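Long-range contact in listeria nuclear targeted protein A (Listeria monocytogenes, PDB 4CIH), which relieves the repression of host interferon-stimulated immune genes during infection by blocking the recruitment of the chromatin repressor BAHD1 to them: residues 2-7 and 66-71. The protein carries 2 engineered substitutions. Residues are numbered along the deposited sequence; the frame is centred on the assembly and turned at random.
Sequences PKLSTK and IDAIKR
The carbonyl oxygen of I66, whose side chain meets L4, accepts two backbone N-H groups: K70 N lies 2.7 Å from I66 O, and I69 N adds a weaker bond. I66 stands at the N-cap of the short helix 67-70, so this grip fixes the single turn on which residues 2-4, near the start of this fragment of the protein, rest. Across the contact the attraction is van der Waals. The methyl CD2 of L4 approaches CG2 of I66 at 3.8 Å, and the same methyl lies 3.9 Å from CB of A68. In L4, CG lies opposite the carbonyl carbon (chi1 -56°), which carries the branched end toward the turn although the side chain starts out alongside it. I66 turns its beta-branch, CG2, to the leucine, and the two side chains cross at about a right angle. A68 is buried, and its small methyl lets the backbone of 2-7 come close: K3 N is 3.8 Å from A68 CB. K3 itself points away, as suits a long charged chain at the surface. P2, stiffened by its ring, runs extended beside A68, and its CG reaches NH2 of R71 loosely at 4.4 Å, obliquely to the guanidinium. That group is held mainly by others: NE forms a salt bridge with OD1 of D67 at 3.3 Å, in the guanidinium plane, though the hydrogen bond within it is weak, bent to 127°, while NH1 makes a salt bridge with OE2 of E74. Farther along, just before helix 8-34, S5 OG caps D8 N, a common use of serine where a helix starts. The turn lies in the connection between helices 42-63 and 77-103 of the up-and-down bundle. L4 and I66, whose aliphatic branches suit a patch built of methyl contacts, lean on L9 and I12 of helix 8-34, and I69 packs on F82 and K83 of helix 77-103.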
loop_
_atom_site.group_PDB
_atom_site.type_symbol
_atom_site.label_atom_id
_atom_site.label_comp_id
_atom_site.label_asym_id
_atom_site.label_seq_id
_atom_site.Cartn_x
_atom_site.Cartn_y
_atom_site.Cartn_z
ATOM N N PRO A 2 -7.481 10.254 22.212
ATOM C CA PRO A 2 -6.974 9.271 21.232
ATOM C C PRO A 2 -5.442 9.350 21.101
ATOM O O PRO A 2 -4.883 10.440 20.908
ATOM C CB PRO A 2 -7.711 9.672 19.937
ATOM C CG PRO A 2 -8.940 10.434 20.433
ATOM C CD PRO A 2 -8.429 11.201 21.603
ATOM N N LYS A 3 -4.756 8.218 21.273
ATOM C CA LYS A 3 -3.280 8.199 21.201
ATOM C C LYS A 3 -2.600 6.816 21.202
ATOM O O LYS A 3 -3.042 5.872 21.869
ATOM C CB LYS A 3 -2.648 9.059 22.309
ATOM C CG LYS A 3 -1.368 9.749 21.857
ATOM C CD LYS A 3 -0.260 9.596 22.881
ATOM C CE LYS A 3 0.922 10.493 22.532
ATOM N NZ LYS A 3 1.002 11.698 23.419
ATOM N N LEU A 4 -1.429 6.807 20.579
ATOM C CA LEU A 4 -0.712 5.636 20.050
ATOM C C LEU A 4 0.392 5.296 21.006
ATOM O O LEU A 4 1.149 6.193 21.438
ATOM C CB LEU A 4 -0.007 6.013 18.760
ATOM C CG LEU A 4 -0.754 6.606 17.572
ATOM C CD1 LEU A 4 0.179 7.451 16.688
ATOM C CD2 LEU A 4 -1.324 5.438 16.774
ATOM N N SER A 5 0.504 4.021 21.370
ATOM C CA SER A 5 1.633 3.684 22.221
ATOM C C SER A 5 2.942 3.588 21.435
ATOM O O SER A 5 3.002 3.651 20.185
ATOM C CB SER A 5 1.375 2.542 23.214
ATOM O OG SER A 5 1.133 1.269 22.636
ATOM N N THR A 6 4.001 3.608 22.218
ATOM C CA THR A 6 5.301 3.278 21.740
ATOM C C THR A 6 5.308 1.808 21.311
ATOM O O THR A 6 6.130 1.399 20.495
ATOM C CB THR A 6 6.295 3.549 22.864
ATOM O OG1 THR A 6 6.183 4.935 23.228
ATOM C CG2 THR A 6 7.701 3.246 22.404
ATOM N N LYS A 7 4.396 1.017 21.860
ATOM C CA LYS A 7 4.131 -0.336 21.354
ATOM C C LYS A 7 3.573 -0.171 19.935
ATOM O O LYS A 7 4.066 -0.790 18.984
ATOM C CB LYS A 7 3.100 -1.026 22.240
ATOM C CG LYS A 7 3.206 -2.531 22.305
ATOM C CD LYS A 7 1.999 -3.192 22.934
ATOM C CE LYS A 7 0.834 -3.402 21.958
ATOM N NZ LYS A 7 0.150 -2.111 21.681
ATOM N N ILE A 66 -5.855 0.475 13.931
ATOM C CA ILE A 66 -5.335 1.001 15.189
ATOM C C ILE A 66 -6.395 1.874 15.864
ATOM O O ILE A 66 -7.192 2.538 15.171
ATOM C CB ILE A 66 -4.010 1.709 14.959
ATOM C CG1 ILE A 66 -2.957 0.622 14.650
ATOM C CG2 ILE A 66 -3.650 2.536 16.186
ATOM C CD1 ILE A 66 -1.636 1.121 14.132
ATOM N N ASP A 67 -6.511 1.801 17.192
ATOM C CA ASP A 67 -7.668 2.450 17.806
ATOM C C ASP A 67 -7.624 3.888 17.377
ATOM O O ASP A 67 -8.441 4.332 16.559
ATOM C CB ASP A 67 -7.696 2.311 19.328
ATOM C CG ASP A 67 -8.862 3.069 19.962
ATOM O OD1 ASP A 67 -8.819 4.313 19.956
ATOM O OD2 ASP A 67 -9.810 2.435 20.493
ATOM N N ALA A 68 -6.579 4.568 17.847
ATOM C CA ALA A 68 -6.265 5.941 17.449
ATOM C C ALA A 68 -6.300 6.178 15.946
ATOM O O ALA A 68 -6.541 7.323 15.525
ATOM C CB ALA A 68 -4.900 6.341 17.990
ATOM N N ILE A 69 -6.033 5.147 15.129
ATOM C CA ILE A 69 -6.160 5.319 13.659
ATOM C C ILE A 69 -7.625 5.327 13.200
ATOM O O ILE A 69 -8.023 6.168 12.391
ATOM C CB ILE A 69 -5.218 4.386 12.828
ATOM C CG1 ILE A 69 -3.761 4.833 12.973
ATOM C CG2 ILE A 69 -5.516 4.426 11.334
ATOM C CD1 ILE A 69 -3.487 6.224 12.444
ATOM N N LYS A 70 -8.435 4.409 13.721
ATOM C CA LYS A 70 -9.895 4.575 13.724
ATOM C C LYS A 70 -10.309 6.020 14.040
ATOM O O LYS A 70 -10.948 6.721 13.221
ATOM C CB LYS A 70 -10.505 3.652 14.794
ATOM C CG LYS A 70 -12.032 3.628 14.886
ATOM C CD LYS A 70 -12.647 2.661 13.863
ATOM C CE LYS A 70 -14.108 2.361 14.191
ATOM N NZ LYS A 70 -14.875 1.752 13.035
ATOM N N ARG A 71 -9.950 6.458 15.248
ATOM C CA ARG A 71 -10.547 7.649 15.865
ATOM C C ARG A 71 -9.812 8.921 15.389
ATOM O O ARG A 71 -10.128 10.054 15.762
ATOM C CB ARG A 71 -10.621 7.446 17.386
ATOM C CG ARG A 71 -10.724 5.944 17.763
ATOM C CD ARG A 71 -11.763 5.509 18.810
ATOM N NE ARG A 71 -11.558 6.150 20.106
ATOM C CZ ARG A 71 -12.327 7.145 20.556
ATOM N NH1 ARG A 71 -13.361 7.560 19.832
ATOM N NH2 ARG A 71 -12.095 7.722 21.724
#